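Local coordinates for protein glycoside hydrolase family 81 (PDB 6FOP) that hydrolyses beta-1,3-glucans, probably including laminarin, as a family 81 enzyme of the Clostridium thermocellum cellulosome, here in mutant form, at residues A[213-217]-A[277-281]; A[346-351]-A[422-426]; A[397-401]-A[413-417]. All blocks are in the same frame, centred on the assembly; numbering follows the deposited sequence.

Contact 1 of 3, residues A[213-217]-A[277-281]; sequences TLTYY and LPYTY
T213 on helix 211-220 and Y279 of segment 277-281 form the nearest backbone pair, yet their CA atoms stay 9.0 Å apart, a gap suited to long aromatic side chains. The Y279 ring meets both helical tyrosines. CE1 of Y217 lies over one face of the Y279 ring, displaced toward the rim and 3.8 Å from Y279 CE2, while Y216 CD2 comes to the edge, 3.7 Å from the same Y279 CE2. With CG anti to the backbone N (chi1 -175°), Y216 extends from the helix until its OH, hydrogen-bonded to Q292, sits 3.7 Å from L277 CD2. Y217 and Y281 approach from opposite directions, and Y217 OH donates to Y281 OH over 2.8 Å. Y281 OH is in turn hydrogen-bonded to the carbonyl of V205, which ties the buried hydroxyl pair to strand 200-206. At the other end, a water in the plane of the Y279 ring links Y279 OH to T213 OG1, donating to the latter at 2.7 Å; T213 OG1 is also hydrogen-bonded to D208. The Y216-Y217-Y279 aromatic cluster packs helix 211-220 against the segment leading into a three-stranded antiparallel sheet, and the Y217-Y281 bond reaches its outermost strand.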
loop_
_atom_site.group_PDB
_atom_site.type_symbol
_atom_site.label_atom_id
_atom_site.label_comp_id
_atom_site.label_asym_id
_atom_site.label_seq_id
_atom_site.Cartn_x
_atom_site.Cartn_y
_atom_site.Cartn_z
ATOM N N THR A 213 7.612 -14.082 -31.355
ATOM C CA THR A 213 7.015 -13.626 -30.118
ATOM C C THR A 213 5.583 -14.091 -29.981
ATOM O O THR A 213 5.199 -14.609 -28.925
ATOM C CB THR A 213 7.145 -12.113 -29.995
ATOM O OG1 THR A 213 8.544 -11.798 -29.925
ATOM C CG2 THR A 213 6.414 -11.571 -28.759
ATOM N N LEU A 214 4.805 -13.962 -31.044
ATOM C CA LEU A 214 3.411 -14.399 -31.009
ATOM C C LEU A 214 3.314 -15.885 -30.695
ATOM O O LEU A 214 2.457 -16.296 -29.920
ATOM C CB LEU A 214 2.744 -14.086 -32.336
ATOM C CG LEU A 214 1.281 -14.487 -32.479
ATOM C CD1 LEU A 214 0.391 -13.749 -31.478
ATOM C CD2 LEU A 214 0.823 -14.209 -33.902
ATOM N N THR A 215 4.221 -16.684 -31.260
ATOM C CA THR A 215 4.229 -18.130 -31.011
ATOM C C THR A 215 4.466 -18.414 -29.530
ATOM O O THR A 215 3.828 -19.284 -28.947
ATOM C CB THR A 215 5.321 -18.806 -31.866
ATOM O OG1 THR A 215 5.072 -18.537 -33.256
ATOM C CG2 THR A 215 5.346 -20.276 -31.650
ATOM N N TYR A 216 5.392 -17.683 -28.914
ATOM C CA TYR A 216 5.685 -17.879 -27.487
ATOM C C TYR A 216 4.484 -17.510 -26.625
ATOM O O TYR A 216 4.104 -18.264 -25.719
ATOM C CB TYR A 216 6.887 -17.034 -27.099
ATOM C CG TYR A 216 7.308 -17.293 -25.659
ATOM C CD1 TYR A 216 8.072 -18.415 -25.327
ATOM C CD2 TYR A 216 6.907 -16.445 -24.624
ATOM C CE1 TYR A 216 8.431 -18.681 -24.019
ATOM C CE2 TYR A 216 7.289 -16.701 -23.310
ATOM C CZ TYR A 216 8.052 -17.801 -23.016
ATOM O OH TYR A 216 8.393 -18.039 -21.702
ATOM N N TYR A 217 3.859 -16.382 -26.905
ATOM C CA TYR A 217 2.654 -15.977 -26.157
ATOM C C TYR A 217 1.496 -16.948 -26.389
ATOM O O TYR A 217 0.774 -17.269 -25.460
ATOM C CB TYR A 217 2.287 -14.538 -26.437
ATOM C CG TYR A 217 3.130 -13.542 -25.647
ATOM C CD1 TYR A 217 4.482 -13.369 -25.914
ATOM C CD2 TYR A 217 2.561 -12.779 -24.632
ATOM C CE1 TYR A 217 5.239 -12.454 -25.197
ATOM C CE2 TYR A 217 3.310 -11.869 -23.911
ATOM C CZ TYR A 217 4.643 -11.719 -24.201
ATOM O OH TYR A 217 5.402 -10.811 -23.493
ATOM N N LEU A 277 12.873 -13.045 -19.042
ATOM C CA LEU A 277 12.729 -13.217 -20.465
ATOM C C LEU A 277 13.212 -11.942 -21.145
ATOM O O LEU A 277 13.467 -10.938 -20.484
ATOM C CB LEU A 277 11.255 -13.455 -20.804
ATOM C CG LEU A 277 10.580 -14.680 -20.189
ATOM C CD1 LEU A 277 9.104 -14.647 -20.528
ATOM C CD2 LEU A 277 11.215 -15.964 -20.671
ATOM N N PRO A 278 13.357 -11.963 -22.492
ATOM C CA PRO A 278 13.757 -10.730 -23.168
ATOM C C PRO A 278 12.712 -9.628 -23.136
ATOM O O PRO A 278 13.036 -8.441 -23.307
ATOM C CB PRO A 278 13.978 -11.182 -24.628
ATOM C CG PRO A 278 14.185 -12.644 -24.561
ATOM C CD PRO A 278 13.382 -13.126 -23.401
ATOM N N TYR A 279 11.465 -9.998 -22.927
ATOM C CA TYR A 279 10.358 -9.092 -23.144
ATOM C C TYR A 279 10.168 -8.121 -21.995
ATOM O O TYR A 279 10.212 -8.519 -20.814
ATOM C CB TYR A 279 9.080 -9.898 -23.312
ATOM C CG TYR A 279 9.170 -11.011 -24.310
ATOM C CD1 TYR A 279 9.601 -10.773 -25.624
ATOM C CD2 TYR A 279 8.824 -12.305 -23.947
ATOM C CE1 TYR A 279 9.661 -11.800 -26.542
ATOM C CE2 TYR A 279 8.897 -13.332 -24.857
ATOM C CZ TYR A 279 9.316 -13.074 -26.151
ATOM O OH TYR A 279 9.363 -14.083 -27.080
ATOM N N THR A 280 9.935 -6.857 -22.336
ATOM C CA THR A 280 9.620 -5.832 -21.340
ATOM C C THR A 280 8.422 -5.026 -21.800
ATOM O O THR A 280 8.086 -5.021 -23.014
ATOM C CB THR A 280 10.794 -4.874 -21.106
ATOM O OG1 THR A 280 11.129 -4.197 -22.321
ATOM C CG2 THR A 280 12.016 -5.610 -20.590
ATOM N N TYR A 281 7.799 -4.330 -20.854
ATOM C CA TYR A 281 6.752 -3.349 -21.136
ATOM C C TYR A 281 7.113 -2.023 -20.503
ATOM O O TYR A 281 7.550 -1.991 -19.333
ATOM C CB TYR A 281 5.394 -3.806 -20.615
ATOM C CG TYR A 281 4.917 -5.104 -21.238
ATOM C CD1 TYR A 281 4.313 -5.101 -22.487
ATOM C CD2 TYR A 281 5.140 -6.318 -20.621
ATOM C CE1 TYR A 281 3.894 -6.286 -23.073
ATOM C CE2 TYR A 281 4.720 -7.506 -21.209
ATOM C CZ TYR A 281 4.133 -7.474 -22.459
ATOM O OH TYR A 281 3.708 -8.659 -23.013
HETATM O O HOH W 1 10.569 -13.467 -29.223
#

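Contact 2 of 3, residues A[346-351]-A[422-426]; sequences LGKLSC and YFLHA
Two CH-pi contacts, L346 on F423 and S350 on H425, lie along the interface of helices 339-359 and 416-433. CD1 of L346 stands over the centre of the F423 ring, 4.1 Å from the centroid, and the leucine CB touches A426 CB. A turn further along, S350 CB lies over the centre of one face of the H425 imidazole, 3.9 Å from its centroid. H425 is swung across by a CG anti to its backbone N (chi1 -172°); its NE2 is hydrogen-bonded to Q429, and C351 SG comes to the ring's edge, 3.9 Å from H425 CE1. S350 OG turns back to its own helix and donates to L346 O at 2.8 Å, above the carbonyl plane, while S350 N reaches that oxygen from the opposite face. This satisfies a buried hydroxyl only 3.1 Å from A426 CA. Small residues thus suit the closest places: lacking a side chain, G347 lets its CA lie 4.0 Å from Y422 CD1, whose ring runs on to a hydroxyl hydrogen-bonded to E496. The axes of the two segments come within 8.4 Å and are inclined by 30°, running in the same general direction, consistent with helices of one layer of the (alpha/alpha)6 barrel of family 81 enzymes.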
loop_
_atom_site.group_PDB
_atom_site.type_symbol
_atom_site.label_atom_id
_atom_site.label_comp_id
_atom_site.label_asym_id
_atom_site.label_seq_id
_atom_site.Cartn_x
_atom_site.Cartn_y
_atom_site.Cartn_z
ATOM N N LEU A 346 -3.403 11.223 19.140
ATOM C CA LEU A 346 -2.858 10.022 19.789
ATOM C C LEU A 346 -1.426 9.729 19.325
ATOM O O LEU A 346 -0.580 9.319 20.121
ATOM C CB LEU A 346 -3.719 8.805 19.521
ATOM C CG LEU A 346 -5.038 8.774 20.280
ATOM C CD1 LEU A 346 -5.887 7.597 19.772
ATOM C CD2 LEU A 346 -4.832 8.659 21.794
ATOM N N GLY A 347 -1.133 9.994 18.045
ATOM C CA GLY A 347 0.226 9.815 17.548
ATOM C C GLY A 347 1.210 10.795 18.208
ATOM O O GLY A 347 2.329 10.433 18.562
ATOM N N LYS A 348 0.773 12.047 18.351
ATOM C CA LYS A 348 1.562 13.081 19.020
ATOM C C LYS A 348 1.921 12.621 20.450
ATOM O O LYS A 348 3.087 12.721 20.863
ATOM C CB LYS A 348 0.780 14.388 19.026
ATOM C CG LYS A 348 1.537 15.523 19.650
ATOM C CD LYS A 348 0.934 16.878 19.390
ATOM C CE LYS A 348 -0.500 17.057 19.659
ATOM N NZ LYS A 348 -0.846 18.451 19.178
ATOM N N LEU A 349 0.926 12.123 21.185
ATOM C CA LEU A 349 1.210 11.628 22.548
ATOM C C LEU A 349 2.149 10.407 22.542
ATOM O O LEU A 349 3.040 10.276 23.385
ATOM C CB LEU A 349 -0.051 11.319 23.309
ATOM C CG LEU A 349 -1.025 12.492 23.487
ATOM C CD1 LEU A 349 -2.114 12.123 24.465
ATOM C CD2 LEU A 349 -0.418 13.801 23.874
ATOM N N SER A 350 1.922 9.511 21.580
ATOM C CA SER A 350 2.733 8.304 21.439
ATOM C C SER A 350 4.204 8.580 21.216
ATOM O O SER A 350 5.067 7.815 21.684
ATOM C CB SER A 350 2.212 7.453 20.279
ATOM O OG SER A 350 0.885 7.019 20.478
ATOM N N CYS A 351 4.482 9.658 20.473
ATOM C CA CYS A 351 5.842 10.065 20.191
ATOM C C CYS A 351 6.490 10.880 21.332
ATOM O O CYS A 351 7.708 10.853 21.485
ATOM C CB CYS A 351 5.904 10.814 18.857
ATOM S SG CYS A 351 5.560 9.796 17.417
ATOM N N TYR A 422 -2.703 5.451 13.633
ATOM C CA TYR A 422 -2.437 6.258 14.818
ATOM C C TYR A 422 -2.967 5.597 16.093
ATOM O O TYR A 422 -2.305 5.633 17.142
ATOM C CB TYR A 422 -3.049 7.642 14.664
ATOM C CG TYR A 422 -2.384 8.523 13.638
ATOM C CD1 TYR A 422 -1.118 9.055 13.851
ATOM C CD2 TYR A 422 -3.035 8.880 12.446
ATOM C CE1 TYR A 422 -0.526 9.890 12.922
ATOM C CE2 TYR A 422 -2.433 9.726 11.508
ATOM C CZ TYR A 422 -1.167 10.221 11.739
ATOM O OH TYR A 422 -0.549 11.049 10.831
ATOM N N PHE A 423 -4.166 5.018 16.025
ATOM C CA PHE A 423 -4.742 4.298 17.173
ATOM C C PHE A 423 -3.861 3.099 17.538
ATOM O O PHE A 423 -3.597 2.833 18.720
ATOM C CB PHE A 423 -6.176 3.791 16.874
ATOM C CG PHE A 423 -7.244 4.847 16.896
ATOM C CD1 PHE A 423 -7.314 5.837 15.918
ATOM C CD2 PHE A 423 -8.215 4.842 17.882
ATOM C CE1 PHE A 423 -8.301 6.810 15.947
ATOM C CE2 PHE A 423 -9.213 5.802 17.915
ATOM C CZ PHE A 423 -9.245 6.814 16.954
ATOM N N LEU A 424 -3.386 2.387 16.515
ATOM C CA LEU A 424 -2.533 1.240 16.718
ATOM C C LEU A 424 -1.189 1.625 17.312
ATOM O O LEU A 424 -0.643 0.899 18.139
ATOM C CB LEU A 424 -2.350 0.476 15.401
ATOM C CG LEU A 424 -3.625 -0.162 14.838
ATOM C CD1 LEU A 424 -3.310 -0.748 13.463
ATOM C CD2 LEU A 424 -4.204 -1.195 15.782
ATOM N N HIS A 425 -0.658 2.773 16.898
ATOM C CA HIS A 425 0.601 3.254 17.452
ATOM C C HIS A 425 0.455 3.480 18.980
ATOM O O HIS A 425 1.268 3.003 19.775
ATOM C CB HIS A 425 1.129 4.476 16.733
ATOM C CG HIS A 425 2.507 4.852 17.161
ATOM N ND1 HIS A 425 3.065 6.065 16.855
ATOM C CD2 HIS A 425 3.458 4.166 17.851
ATOM C CE1 HIS A 425 4.292 6.117 17.346
ATOM N NE2 HIS A 425 4.547 4.992 17.972
ATOM N N ALA A 426 -0.612 4.174 19.357
ATOM C CA ALA A 426 -0.855 4.434 20.770
ATOM C C ALA A 426 -1.042 3.137 21.526
ATOM O O ALA A 426 -0.506 2.970 22.624
ATOM C CB ALA A 426 -2.046 5.345 20.947
#

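Contact 3 of 3, residues A[397-401]-A[413-417]; sequences WGTLI and LNDHH
The beta hairpin of strands 390-394 and 399-403 meets the start of helix 416-433 and the loop before it, where T399 faces both L413 and H416. T399 points its two branches at different partners. Its hydroxyl, placed anti to the backbone N (chi1 -178°), lies near the plane of the H416 ring at the edge, with T399 OG1 3.3 Å from H416 CE1. Its methyl meets the leucine tip to tip, T399 CG2 standing 3.6 Å from L413 CD2. The hairpin carries a G1 beta bulge, in which G398 and T399 both face D394; the positive phi of G398 (89°) is readily adopted by glycine. Beyond the bulge I401 crosses L413 at about a right angle, I401 CD1 lying 4.1 Å from L413 CD2. A branched leucine suits this spot because its fork spans T399, with CD2 also near I401 and CD1 near W397. The polar part is organised by D453 of helix 440-455: one carboxylate oxygen is hydrogen-bonded to T399 OG1 and L400 N, the other to H416 ND1, while H416 NE2 is hydrogen-bonded to the carbonyl of S409. These two bonds hold the imidazole in place, with H416 CE1 3.3 Å from L400 O, which accepts from Y420 OH.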
loop_
_atom_site.group_PDB
_atom_site.type_symbol
_atom_site.label_atom_id
_atom_site.label_comp_id
_atom_site.label_asym_id
_atom_site.label_seq_id
_atom_site.Cartn_x
_atom_site.Cartn_y
_atom_site.Cartn_z
ATOM N N TRP A 397 -20.684 -4.799 3.655
ATOM C CA TRP A 397 -19.322 -4.852 3.132
ATOM C C TRP A 397 -18.381 -5.681 4.014
ATOM O O TRP A 397 -17.496 -6.375 3.508
ATOM C CB TRP A 397 -18.747 -3.436 2.947
ATOM C CG TRP A 397 -19.424 -2.674 1.840
ATOM C CD1 TRP A 397 -20.623 -2.007 1.918
ATOM C CD2 TRP A 397 -18.984 -2.542 0.486
ATOM N NE1 TRP A 397 -20.937 -1.447 0.707
ATOM C CE2 TRP A 397 -19.958 -1.770 -0.195
ATOM C CE3 TRP A 397 -17.874 -3.000 -0.218
ATOM C CZ2 TRP A 397 -19.830 -1.427 -1.546
ATOM C CZ3 TRP A 397 -17.753 -2.671 -1.552
ATOM C CH2 TRP A 397 -18.723 -1.894 -2.204
ATOM N N GLY A 398 -18.532 -5.560 5.332
ATOM C CA GLY A 398 -17.600 -6.204 6.282
ATOM C C GLY A 398 -16.425 -5.285 6.589
ATOM O O GLY A 398 -15.310 -5.448 6.055
ATOM N N THR A 399 -16.690 -4.312 7.453
ATOM C CA THR A 399 -15.709 -3.283 7.805
ATOM C C THR A 399 -16.075 -2.667 9.133
ATOM O O THR A 399 -17.263 -2.546 9.454
ATOM C CB THR A 399 -15.580 -2.202 6.676
ATOM O OG1 THR A 399 -14.585 -1.226 7.032
ATOM C CG2 THR A 399 -16.877 -1.485 6.428
ATOM N N LEU A 400 -15.049 -2.251 9.874
ATOM C CA LEU A 400 -15.217 -1.481 11.108
ATOM C C LEU A 400 -15.011 0.001 10.819
ATOM O O LEU A 400 -13.953 0.375 10.309
ATOM C CB LEU A 400 -14.184 -1.962 12.126
ATOM C CG LEU A 400 -14.513 -1.783 13.577
ATOM C CD1 LEU A 400 -15.676 -2.706 14.018
ATOM C CD2 LEU A 400 -13.252 -1.990 14.421
ATOM N N ILE A 401 -16.010 0.810 11.168
ATOM C CA ILE A 401 -16.019 2.246 10.907
ATOM C C ILE A 401 -16.097 2.946 12.250
ATOM O O ILE A 401 -16.995 2.684 13.045
ATOM C CB ILE A 401 -17.227 2.670 10.033
ATOM C CG1 ILE A 401 -17.222 1.897 8.688
ATOM C CG2 ILE A 401 -17.263 4.183 9.833
ATOM C CD1 ILE A 401 -18.537 1.985 7.947
ATOM N N LEU A 413 -15.347 4.324 2.440
ATOM C CA LEU A 413 -14.323 3.435 2.981
ATOM C C LEU A 413 -12.922 3.916 2.659
ATOM O O LEU A 413 -11.972 3.139 2.459
ATOM C CB LEU A 413 -14.573 1.966 2.583
ATOM C CG LEU A 413 -15.859 1.395 3.162
ATOM C CD1 LEU A 413 -15.984 -0.067 2.768
ATOM C CD2 LEU A 413 -16.035 1.577 4.677
ATOM N N ASN A 414 -12.756 5.241 2.668
ATOM C CA ASN A 414 -11.420 5.799 2.459
ATOM C C ASN A 414 -10.530 5.668 3.703
ATOM O O ASN A 414 -11.006 5.804 4.827
ATOM C CB ASN A 414 -11.472 7.286 2.135
ATOM C CG ASN A 414 -12.134 7.607 0.811
ATOM O OD1 ASN A 414 -12.174 6.796 -0.114
ATOM N ND2 ASN A 414 -12.690 8.816 0.732
ATOM N N ASP A 415 -9.246 5.411 3.483
ATOM C CA ASP A 415 -8.231 5.845 4.445
ATOM C C ASP A 415 -8.216 5.111 5.787
ATOM O O ASP A 415 -7.660 5.638 6.758
ATOM C CB ASP A 415 -8.341 7.357 4.747
ATOM C CG ASP A 415 -8.189 8.250 3.523
ATOM O OD1 ASP A 415 -7.916 7.739 2.436
ATOM O OD2 ASP A 415 -8.376 9.483 3.667
ATOM N N HIS A 416 -8.770 3.909 5.901
ATOM C CA HIS A 416 -8.803 3.323 7.239
ATOM C C HIS A 416 -7.400 3.087 7.796
ATOM O O HIS A 416 -7.194 3.154 9.016
ATOM C CB HIS A 416 -9.607 2.025 7.292
ATOM C CG HIS A 416 -11.085 2.239 7.199
ATOM N ND1 HIS A 416 -11.996 1.260 7.533
ATOM C CD2 HIS A 416 -11.813 3.304 6.797
ATOM C CE1 HIS A 416 -13.224 1.727 7.372
ATOM N NE2 HIS A 416 -13.139 2.964 6.916
ATOM N N HIS A 417 -6.462 2.725 6.934
ATOM C CA HIS A 417 -5.077 2.537 7.380
ATOM C C HIS A 417 -4.481 3.828 7.954
ATOM O O HIS A 417 -3.815 3.783 9.002
ATOM C CB HIS A 417 -4.199 1.881 6.286
ATOM C CG HIS A 417 -4.047 2.678 5.017
ATOM N ND1 HIS A 417 -4.998 3.549 4.543
ATOM C CD2 HIS A 417 -3.038 2.710 4.125
ATOM C CE1 HIS A 417 -4.577 4.081 3.409
ATOM N NE2 HIS A 417 -3.388 3.586 3.134
#

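Overall arrangement
Contacts 2 and 3 are buried and share helix 416-433: contact 3 meets its beginning and contact 2 a turn or more further on. Their centres lie 19 Å apart, and contact 3 is nested in the chain loop that contact 2 closes, both within the family 81 C-terminal range. Contact 1 is only partly buried and stands on the opposite side of the chain's centre, its centre 49 Å from that of contact 2, among beta sheets. The chemistry follows: contact 1 relies on large tyrosines, a direct hydroxyl bond and a bridging water; contact 2 on small residues and ring faces between close helices; contact 3 on aliphatic packing beside a histidine and threonine both hydrogen-bonded to D453.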